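Local coordinates for chain length determinant protein (Shigella flexneri, PDB 4ZM5) that probably regulates the chain length of the lipopolysaccharide O-antigen, a polysaccharide linked to virulence and serospecificity, at residues Lys5-Gln19 with Ala226-Asp240. The protein carries 1 engineered substitution. Residues are numbered along the deposited sequence; the frame is centred on the assembly and turned at random.
Sequences KWTSTAIITQPDVGQ and AYRYVMKPTLPIRRD
Ile11 faces both Val230 and Met231, the classic beta bulge at the heart of an antiparallel pairing between the first strand of the periplasmic domain and the returning C-terminal chain. Ile11 O takes two N-H groups, from Val230 N at 2.8 Å and from Met231 N at 3.1 Å, while Ile11 N bonds back to Met231 O. Beyond the bulge, Thr13 and Arg228 form a regular hydrogen-bonded pair. On one face Ile12 CD1 packs 3.6 Å from Tyr229 CE1, the two side chains running alongside each other, and Ile12 CG1 meets Tyr227 CD2. On the other face Thr13 CG2 lies over the guanidinium of Arg228. That side chain bends at chi3 (81°), which brings NE to 3.4 Å from Asp16 OD1; the oxygen sits well out of the guanidinium plane, so no direct N-H bond forms, and a water accepts from Arg228 NE and donates to Asp16 OD1 and to Gln14 O, bridging them. Asp16 also forms salt bridges with Arg48 and Lys115 of the second subunit, tying this end to the assembly.

Towards the chain ends, side-chain bonds join the backbone ones: Thr234 N still donates to Thr9 O and Asp240 N to Lys5 O. With chi1 at -179°, Ser8 swings OG away from its backbone N and onto a lone pair of Thr234 O, in the carbonyl plane, and Thr234 OG1 accepts from Thr9 N. Arg239 CG sits over the five-membered ring of Trp6, a CH-pi contact, though Arg239 is poorly ordered. Strand 82-88 pairs with the other edge of strand 6-13, placing it inside the sheet. Where the two chain ends meet, one water accepts from Thr7 N and donates to Arg238 O and, at 2.7 Å, to Asp240 OD2.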
ATOM      1  N   LYS B   5      27.906 -38.354  -3.513  1.00 50.12           N
ATOM      2  CA  LYS B   5      28.371 -38.995  -2.284  1.00 50.97           C
ATOM      3  C   LYS B   5      27.520 -38.611  -1.025  1.00 53.16           C
ATOM      4  O   LYS B   5      26.653 -39.406  -0.673  1.00 51.38           O
ATOM      5  CB  LYS B   5      29.869 -38.735  -2.054  1.00 56.71           C
ATOM      6  CG  LYS B   5      30.709 -39.898  -2.535  1.00 68.82           C
ATOM      7  CD  LYS B   5      32.144 -39.537  -2.753  1.00 80.50           C
ATOM      8  CE  LYS B   5      32.848 -40.720  -3.356  1.00 92.84           C
ATOM      9  NZ  LYS B   5      34.225 -40.378  -3.791  1.00108.61           N
ATOM     10  N   TRP B   6      27.746 -37.447  -0.340  1.00 49.56           N
ATOM     11  CA  TRP B   6      26.961 -37.112   0.882  1.00 46.82           C
ATOM     12  C   TRP B   6      26.032 -35.923   0.638  1.00 49.47           C
ATOM     13  O   TRP B   6      26.486 -34.882   0.168  1.00 50.68           O
ATOM     14  CB  TRP B   6      27.872 -36.811   2.094  1.00 46.72           C
ATOM     15  CG  TRP B   6      28.845 -37.899   2.436  1.00 49.77           C
ATOM     16  CD1 TRP B   6      29.969 -38.243   1.741  1.00 55.09           C
ATOM     17  CD2 TRP B   6      28.809 -38.750   3.587  1.00 49.74           C
ATOM     18  NE1 TRP B   6      30.631 -39.259   2.385  1.00 56.37           N
ATOM     19  CE2 TRP B   6      29.949 -39.585   3.527  1.00 56.50           C
ATOM     20  CE3 TRP B   6      27.922 -38.895   4.665  1.00 48.75           C
ATOM     21  CZ2 TRP B   6      30.218 -40.564   4.497  1.00 56.87           C
ATOM     22  CZ3 TRP B   6      28.221 -39.818   5.655  1.00 51.43           C
ATOM     23  CH2 TRP B   6      29.335 -40.669   5.547  1.00 54.88           C
ATOM     24  N   THR B   7      24.732 -36.072   0.965  1.00 43.75           N
ATOM     25  CA  THR B   7      23.747 -35.010   0.760  1.00 40.96           C
ATOM     26  C   THR B   7      23.333 -34.348   2.089  1.00 44.29           C
ATOM     27  O   THR B   7      22.868 -35.008   3.018  1.00 45.16           O
ATOM     28  CB  THR B   7      22.509 -35.524  -0.024  1.00 38.17           C
ATOM     29  OG1 THR B   7      22.940 -36.071  -1.257  1.00 40.30           O
ATOM     30  CG2 THR B   7      21.505 -34.420  -0.363  1.00 28.57           C
ATOM     31  N   SER B   8      23.497 -33.027   2.146  1.00 39.31           N
ATOM     32  CA  SER B   8      23.028 -32.202   3.250  1.00 38.08           C
ATOM     33  C   SER B   8      21.769 -31.493   2.806  1.00 39.51           C
ATOM     34  O   SER B   8      21.709 -30.973   1.688  1.00 36.39           O
ATOM     35  CB  SER B   8      24.067 -31.189   3.684  1.00 41.66           C
ATOM     36  OG  SER B   8      23.575 -30.432   4.781  1.00 46.50           O
ATOM     37  N   THR B   9      20.751 -31.510   3.661  1.00 36.35           N
ATOM     38  CA  THR B   9      19.449 -30.942   3.340  1.00 34.33           C
ATOM     39  C   THR B   9      19.026 -29.930   4.392  1.00 37.84           C
ATOM     40  O   THR B   9      19.286 -30.108   5.588  1.00 38.59           O
ATOM     41  CB  THR B   9      18.411 -32.087   3.214  1.00 34.49           C
ATOM     42  OG1 THR B   9      18.859 -33.002   2.236  1.00 35.04           O
ATOM     43  CG2 THR B   9      17.054 -31.612   2.778  1.00 30.44           C
ATOM     44  N   ALA B  10      18.328 -28.894   3.925  1.00 32.87           N
ATOM     45  CA  ALA B  10      17.698 -27.857   4.738  1.00 32.27           C
ATOM     46  C   ALA B  10      16.309 -27.574   4.175  1.00 35.71           C
ATOM     47  O   ALA B  10      16.086 -27.753   2.971  1.00 36.75           O
ATOM     48  CB  ALA B  10      18.546 -26.593   4.765  1.00 33.09           C
ATOM     49  N   ILE B  11      15.357 -27.204   5.042  1.00 29.51           N
ATOM     50  CA  ILE B  11      14.002 -26.851   4.602  1.00 27.08           C
ATOM     51  C   ILE B  11      13.735 -25.447   5.082  1.00 29.41           C
ATOM     52  O   ILE B  11      13.843 -25.150   6.267  1.00 28.69           O
ATOM     53  CB  ILE B  11      12.888 -27.854   5.002  1.00 28.62           C
ATOM     54  CG1 ILE B  11      13.201 -29.256   4.436  1.00 28.20           C
ATOM     55  CG2 ILE B  11      11.536 -27.358   4.497  1.00 28.54           C
ATOM     56  CD1 ILE B  11      12.422 -30.396   5.010  1.00 27.97           C
ATOM     57  N   ILE B  12      13.386 -24.600   4.142  1.00 27.85           N
ATOM     58  CA  ILE B  12      13.173 -23.187   4.376  1.00 30.66           C
ATOM     59  C   ILE B  12      11.764 -22.774   3.914  1.00 36.21           C
ATOM     60  O   ILE B  12      11.243 -23.332   2.942  1.00 35.52           O
ATOM     61  CB  ILE B  12      14.346 -22.494   3.629  1.00 35.44           C
ATOM     62  CG1 ILE B  12      15.489 -22.193   4.604  1.00 37.89           C
ATOM     63  CG2 ILE B  12      13.972 -21.317   2.712  1.00 36.94           C
ATOM     64  CD1 ILE B  12      16.902 -21.991   3.948  1.00 56.31           C
ATOM     65  N   THR B  13      11.112 -21.860   4.673  1.00 33.53           N
ATOM     66  CA  THR B  13       9.785 -21.359   4.287  1.00 32.46           C
ATOM     67  C   THR B  13       9.757 -19.829   4.498  1.00 34.45           C
ATOM     68  O   THR B  13      10.776 -19.227   4.861  1.00 32.02           O
ATOM     69  CB  THR B  13       8.618 -22.122   4.961  1.00 27.38           C
ATOM     70  OG1 THR B  13       7.416 -21.810   4.261  1.00 25.52           O
ATOM     71  CG2 THR B  13       8.448 -21.805   6.436  1.00 23.79           C
ATOM     72  N   GLN B  14       8.589 -19.220   4.243  1.00 31.24           N
ATOM     73  CA  GLN B  14       8.390 -17.788   4.397  1.00 30.83           C
ATOM     74  C   GLN B  14       8.652 -17.378   5.840  1.00 34.47           C
ATOM     75  O   GLN B  14       8.430 -18.174   6.773  1.00 32.92           O
ATOM     76  CB  GLN B  14       6.967 -17.373   3.964  1.00 31.53           C
ATOM     77  CG  GLN B  14       5.832 -17.915   4.823  1.00 32.85           C
ATOM     78  CD  GLN B  14       4.466 -17.721   4.213  1.00 42.47           C
ATOM     79  OE1 GLN B  14       4.296 -17.125   3.149  1.00 42.65           O
ATOM     80  NE2 GLN B  14       3.456 -18.250   4.867  1.00 28.95           N
ATOM     81  N   PRO B  15       9.145 -16.161   6.049  1.00 29.32           N
ATOM     82  CA  PRO B  15       9.365 -15.717   7.424  1.00 29.92           C
ATOM     83  C   PRO B  15       8.026 -15.542   8.164  1.00 36.93           C
ATOM     84  O   PRO B  15       6.982 -15.400   7.514  1.00 37.17           O
ATOM     85  CB  PRO B  15      10.118 -14.399   7.234  1.00 31.67           C
ATOM     86  CG  PRO B  15       9.712 -13.922   5.890  1.00 34.94           C
ATOM     87  CD  PRO B  15       9.490 -15.122   5.058  1.00 29.60           C
ATOM     88  N   ASP B  16       8.051 -15.572   9.510  1.00 36.47           N
ATOM     89  CA  ASP B  16       6.880 -15.366  10.395  1.00 38.37           C
ATOM     90  C   ASP B  16       6.497 -13.895  10.436  1.00 43.14           C
ATOM     91  O   ASP B  16       7.352 -13.048  10.166  1.00 42.32           O
ATOM     92  CB  ASP B  16       7.196 -15.817  11.837  1.00 41.52           C
ATOM     93  CG  ASP B  16       7.217 -17.303  12.077  1.00 64.65           C
ATOM     94  OD1 ASP B  16       6.470 -18.035  11.378  1.00 66.89           O
ATOM     95  OD2 ASP B  16       7.937 -17.742  13.006  1.00 76.19           O
ATOM     96  N   VAL B  17       5.251 -13.585  10.869  1.00 39.95           N
ATOM     97  CA  VAL B  17       4.723 -12.217  11.026  1.00 40.05           C
ATOM     98  C   VAL B  17       5.624 -11.452  12.000  1.00 45.01           C
ATOM     99  O   VAL B  17       5.910 -10.280  11.766  1.00 45.36           O
ATOM    100  CB  VAL B  17       3.226 -12.239  11.470  1.00 44.95           C
ATOM    101  CG1 VAL B  17       2.642 -10.842  11.637  1.00 45.96           C
ATOM    102  CG2 VAL B  17       2.374 -13.060  10.504  1.00 44.07           C
ATOM    103  N   GLY B  18       6.122 -12.149  13.022  1.00 42.33           N
ATOM    104  CA  GLY B  18       7.013 -11.558  14.010  1.00 43.86           C
ATOM    105  C   GLY B  18       8.340 -11.128  13.423  1.00 46.31           C
ATOM    106  O   GLY B  18       8.845 -10.039  13.733  1.00 47.76           O
ATOM    107  N   GLN B  19       8.897 -11.979  12.561  1.00 39.83           N
ATOM    108  CA  GLN B  19      10.165 -11.725  11.871  1.00 40.20           C
ATOM    109  C   GLN B  19      10.052 -10.572  10.853  1.00 46.63           C
ATOM    110  O   GLN B  19      11.045  -9.914  10.535  1.00 45.43           O
ATOM    111  CB  GLN B  19      10.609 -12.991  11.109  1.00 39.91           C
ATOM    112  CG  GLN B  19      11.090 -14.152  11.963  1.00 49.12           C
ATOM    113  CD  GLN B  19      11.380 -15.358  11.100  1.00 56.99           C
ATOM    114  OE1 GLN B  19      10.479 -16.064  10.652  1.00 43.64           O
ATOM    115  NE2 GLN B  19      12.648 -15.614  10.826  1.00 53.34           N
ATOM    116  N   ALA B 226      14.286 -12.922   5.500  1.00 36.51           N
ATOM    117  CA  ALA B 226      13.655 -13.243   4.208  1.00 34.43           C
ATOM    118  C   ALA B 226      13.135 -14.707   4.197  1.00 36.40           C
ATOM    119  O   ALA B 226      12.434 -15.122   3.277  1.00 35.19           O
ATOM    120  CB  ALA B 226      14.630 -12.992   3.066  1.00 33.94           C
ATOM    121  N   TYR B 227      13.454 -15.461   5.250  1.00 33.35           N
ATOM    122  CA  TYR B 227      13.036 -16.844   5.399  1.00 33.64           C
ATOM    123  C   TYR B 227      13.007 -17.253   6.868  1.00 37.23           C
ATOM    124  O   TYR B 227      13.389 -16.481   7.750  1.00 38.80           O
ATOM    125  CB  TYR B 227      13.954 -17.795   4.590  1.00 35.33           C
ATOM    126  CG  TYR B 227      15.380 -17.847   5.099  1.00 38.57           C
ATOM    127  CD1 TYR B 227      16.298 -16.856   4.759  1.00 40.20           C
ATOM    128  CD2 TYR B 227      15.812 -18.886   5.920  1.00 40.16           C
ATOM    129  CE1 TYR B 227      17.602 -16.886   5.240  1.00 41.42           C
ATOM    130  CE2 TYR B 227      17.116 -18.931   6.398  1.00 42.33           C
ATOM    131  CZ  TYR B 227      18.011 -17.929   6.049  1.00 52.60           C
ATOM    132  OH  TYR B 227      19.304 -17.951   6.512  1.00 61.57           O
ATOM    133  N   ARG B 228      12.541 -18.479   7.106  1.00 31.55           N
ATOM    134  CA  ARG B 228      12.435 -19.140   8.391  1.00 31.69           C
ATOM    135  C   ARG B 228      12.826 -20.580   8.157  1.00 37.64           C
ATOM    136  O   ARG B 228      12.399 -21.169   7.158  1.00 38.17           O
ATOM    137  CB  ARG B 228      11.002 -19.014   8.933  1.00 30.46           C
ATOM    138  CG  ARG B 228      10.736 -19.854  10.157  1.00 40.92           C
ATOM    139  CD  ARG B 228       9.337 -19.681  10.692  1.00 45.41           C
ATOM    140  NE  ARG B 228       8.320 -20.461   9.987  1.00 52.02           N
ATOM    141  CZ  ARG B 228       8.096 -21.764  10.153  1.00 55.63           C
ATOM    142  NH1 ARG B 228       8.879 -22.487  10.950  1.00 42.30           N
ATOM    143  NH2 ARG B 228       7.097 -22.353   9.519  1.00 33.80           N
ATOM    144  N   TYR B 229      13.667 -21.146   9.030  1.00 34.11           N
ATOM    145  CA  TYR B 229      14.045 -22.538   8.872  1.00 33.09           C
ATOM    146  C   TYR B 229      12.971 -23.431   9.416  1.00 35.99           C
ATOM    147  O   TYR B 229      12.441 -23.191  10.500  1.00 36.54           O
ATOM    148  CB  TYR B 229      15.358 -22.876   9.593  1.00 34.55           C
ATOM    149  CG  TYR B 229      16.641 -22.501   8.887  1.00 35.89           C
ATOM    150  CD1 TYR B 229      17.073 -23.201   7.761  1.00 37.04           C
ATOM    151  CD2 TYR B 229      17.497 -21.540   9.423  1.00 37.31           C
ATOM    152  CE1 TYR B 229      18.290 -22.898   7.144  1.00 38.06           C
ATOM    153  CE2 TYR B 229      18.710 -21.227   8.813  1.00 37.74           C
ATOM    154  CZ  TYR B 229      19.106 -21.914   7.682  1.00 46.25           C
ATOM    155  OH  TYR B 229      20.313 -21.611   7.120  1.00 54.95           O
ATOM    156  N   VAL B 230      12.662 -24.471   8.664  1.00 30.12           N
ATOM    157  CA  VAL B 230      11.791 -25.547   9.080  1.00 28.66           C
ATOM    158  C   VAL B 230      12.761 -26.596   9.638  1.00 34.75           C
ATOM    159  O   VAL B 230      12.520 -27.178  10.704  1.00 35.41           O
ATOM    160  CB  VAL B 230      10.888 -26.059   7.926  1.00 29.99           C
ATOM    161  CG1 VAL B 230      10.214 -27.369   8.300  1.00 29.52           C
ATOM    162  CG2 VAL B 230       9.848 -25.032   7.542  1.00 28.77           C
ATOM    163  N   MET B 231      13.904 -26.761   8.932  1.00 31.32           N
ATOM    164  CA  MET B 231      14.997 -27.665   9.247  1.00 30.98           C
ATOM    165  C   MET B 231      16.320 -27.046   8.780  1.00 35.29           C
ATOM    166  O   MET B 231      16.468 -26.736   7.594  1.00 34.60           O
ATOM    167  CB  MET B 231      14.742 -29.022   8.557  1.00 33.18           C
ATOM    168  CG  MET B 231      15.672 -30.122   8.978  1.00 37.05           C
ATOM    169  SD  MET B 231      15.382 -31.612   7.999  1.00 41.28           S
ATOM    170  CE  MET B 231      16.044 -31.093   6.440  1.00 38.71           C
ATOM    171  N   LYS B 232      17.286 -26.885   9.705  1.00 33.19           N
ATOM    172  CA  LYS B 232      18.623 -26.347   9.394  1.00 33.68           C
ATOM    173  C   LYS B 232      19.451 -27.400   8.609  1.00 39.56           C
ATOM    174  O   LYS B 232      19.046 -28.562   8.629  1.00 38.53           O
ATOM    175  CB  LYS B 232      19.331 -25.919  10.674  1.00 35.88           C
ATOM    176  CG  LYS B 232      18.564 -24.811  11.414  1.00 44.91           C
ATOM    177  CD  LYS B 232      19.448 -24.080  12.378  1.00 49.46           C
ATOM    178  CE  LYS B 232      18.747 -22.927  13.032  1.00 64.82           C
ATOM    179  NZ  LYS B 232      19.702 -22.073  13.792  1.00 78.50           N
ATOM    180  N   PRO B 233      20.573 -27.056   7.889  1.00 38.11           N
ATOM    181  CA  PRO B 233      21.301 -28.102   7.126  1.00 39.01           C
ATOM    182  C   PRO B 233      21.671 -29.318   7.979  1.00 45.28           C
ATOM    183  O   PRO B 233      22.229 -29.183   9.077  1.00 45.94           O
ATOM    184  CB  PRO B 233      22.551 -27.384   6.604  1.00 40.89           C
ATOM    185  CG  PRO B 233      22.160 -25.970   6.543  1.00 43.43           C
ATOM    186  CD  PRO B 233      21.214 -25.735   7.700  1.00 37.99           C
ATOM    187  N   THR B 234      21.272 -30.506   7.495  1.00 41.66           N
ATOM    188  CA  THR B 234      21.521 -31.766   8.186  1.00 41.69           C
ATOM    189  C   THR B 234      22.958 -32.220   8.047  1.00 46.49           C
ATOM    190  O   THR B 234      23.645 -31.851   7.096  1.00 46.95           O
ATOM    191  CB  THR B 234      20.622 -32.899   7.669  1.00 46.36           C
ATOM    192  OG1 THR B 234      20.870 -33.141   6.283  1.00 47.14           O
ATOM    193  CG2 THR B 234      19.155 -32.679   7.955  1.00 44.43           C
ATOM    194  N   LEU B 235      23.388 -33.055   8.996  1.00 42.11           N
ATOM    195  CA  LEU B 235      24.653 -33.747   8.976  1.00 43.32           C
ATOM    196  C   LEU B 235      24.317 -35.184   8.537  1.00 46.26           C
ATOM    197  O   LEU B 235      23.721 -35.919   9.339  1.00 42.88           O
ATOM    198  CB  LEU B 235      25.340 -33.686  10.362  1.00 43.87           C
ATOM    199  CG  LEU B 235      26.734 -34.305  10.466  1.00 49.18           C
ATOM    200  CD1 LEU B 235      27.763 -33.462   9.750  1.00 50.31           C
ATOM    201  CD2 LEU B 235      27.131 -34.460  11.900  1.00 50.72           C
ATOM    202  N   PRO B 236      24.548 -35.562   7.245  1.00 43.65           N
ATOM    203  CA  PRO B 236      24.173 -36.921   6.812  1.00 44.34           C
ATOM    204  C   PRO B 236      24.941 -37.995   7.600  1.00 51.46           C
ATOM    205  O   PRO B 236      26.159 -37.892   7.781  1.00 53.07           O
ATOM    206  CB  PRO B 236      24.502 -36.935   5.312  1.00 46.90           C
ATOM    207  CG  PRO B 236      25.438 -35.812   5.098  1.00 50.58           C
ATOM    208  CD  PRO B 236      25.144 -34.785   6.139  1.00 44.91           C
ATOM    209  N   ILE B 237      24.212 -38.992   8.124  1.00 48.00           N
ATOM    210  CA  ILE B 237      24.752 -40.062   8.948  1.00 48.73           C
ATOM    211  C   ILE B 237      25.450 -41.102   8.049  1.00 55.23           C
ATOM    212  O   ILE B 237      26.369 -41.780   8.508  1.00 57.40           O
ATOM    213  CB  ILE B 237      23.611 -40.657   9.834  1.00 51.12           C
ATOM    214  CG1 ILE B 237      24.151 -41.320  11.112  1.00 52.61           C
ATOM    215  CG2 ILE B 237      22.632 -41.564   9.060  1.00 51.96           C
ATOM    216  CD1 ILE B 237      23.112 -41.476  12.262  1.00 60.03           C
ATOM    217  N   ARG B 238      25.049 -41.186   6.764  1.00 51.31           N
ATOM    218  CA  ARG B 238      25.600 -42.124   5.791  1.00 52.36           C
ATOM    219  C   ARG B 238      25.555 -41.521   4.370  1.00 57.79           C
ATOM    220  O   ARG B 238      24.815 -40.559   4.123  1.00 55.37           O
ATOM    221  CB  ARG B 238      24.881 -43.488   5.864  1.00 49.48           C
ATOM    222  CG  ARG B 238      23.478 -43.501   5.311  1.00 56.24           C
ATOM    223  CD  ARG B 238      22.760 -44.823   5.550  1.00 63.82           C
ATOM    224  NE  ARG B 238      22.451 -45.106   6.960  1.00 75.35           N
ATOM    225  CZ  ARG B 238      21.457 -44.554   7.658  1.00 87.51           C
ATOM    226  NH1 ARG B 238      20.694 -43.606   7.114  1.00 67.17           N
ATOM    227  NH2 ARG B 238      21.263 -44.895   8.926  1.00 72.93           N
ATOM    228  N   ARG B 239      26.411 -42.056   3.464  1.00 58.01           N
ATOM    229  CA  ARG B 239      26.561 -41.681   2.048  1.00 59.11           C
ATOM    230  C   ARG B 239      25.251 -41.921   1.256  1.00 62.75           C
ATOM    231  O   ARG B 239      24.309 -42.509   1.797  1.00 62.39           O
ATOM    232  CB  ARG B 239      27.706 -42.519   1.432  1.00 64.20           C
ATOM    233  CG  ARG B 239      28.709 -41.710   0.613  1.00 76.45           C
ATOM    234  CD  ARG B 239      29.748 -42.579  -0.086  1.00 89.38           C
ATOM    235  NE  ARG B 239      30.864 -42.961   0.788  1.00 97.45           N
ATOM    236  CZ  ARG B 239      32.032 -42.322   0.862  1.00105.44           C
ATOM    237  NH1 ARG B 239      32.258 -41.247   0.119  1.00 89.47           N
ATOM    238  NH2 ARG B 239      32.979 -42.750   1.687  1.00 86.23           N
ATOM    239  N   ASP B 240      25.189 -41.477  -0.021  1.00 58.79           N
ATOM    240  CA  ASP B 240      24.020 -41.699  -0.884  1.00 57.61           C
ATOM    241  C   ASP B 240      24.214 -42.950  -1.755  1.00 64.42           C
ATOM    242  O   ASP B 240      25.304 -43.134  -2.316  1.00 65.87           O
ATOM    243  CB  ASP B 240      23.725 -40.490  -1.797  1.00 57.80           C
ATOM    244  CG  ASP B 240      23.672 -39.119  -1.152  1.00 59.90           C
ATOM    245  OD1 ASP B 240      24.239 -38.184  -1.727  1.00 58.39           O
ATOM    246  OD2 ASP B 240      23.030 -38.980  -0.087  1.00 64.15           O
TER
HETATM  247  O   HOH W   1      23.824 -38.456   2.462  1.00 42.47           O
HETATM  248  O   HOH W   2       6.240 -18.807   8.477  1.00 39.28           O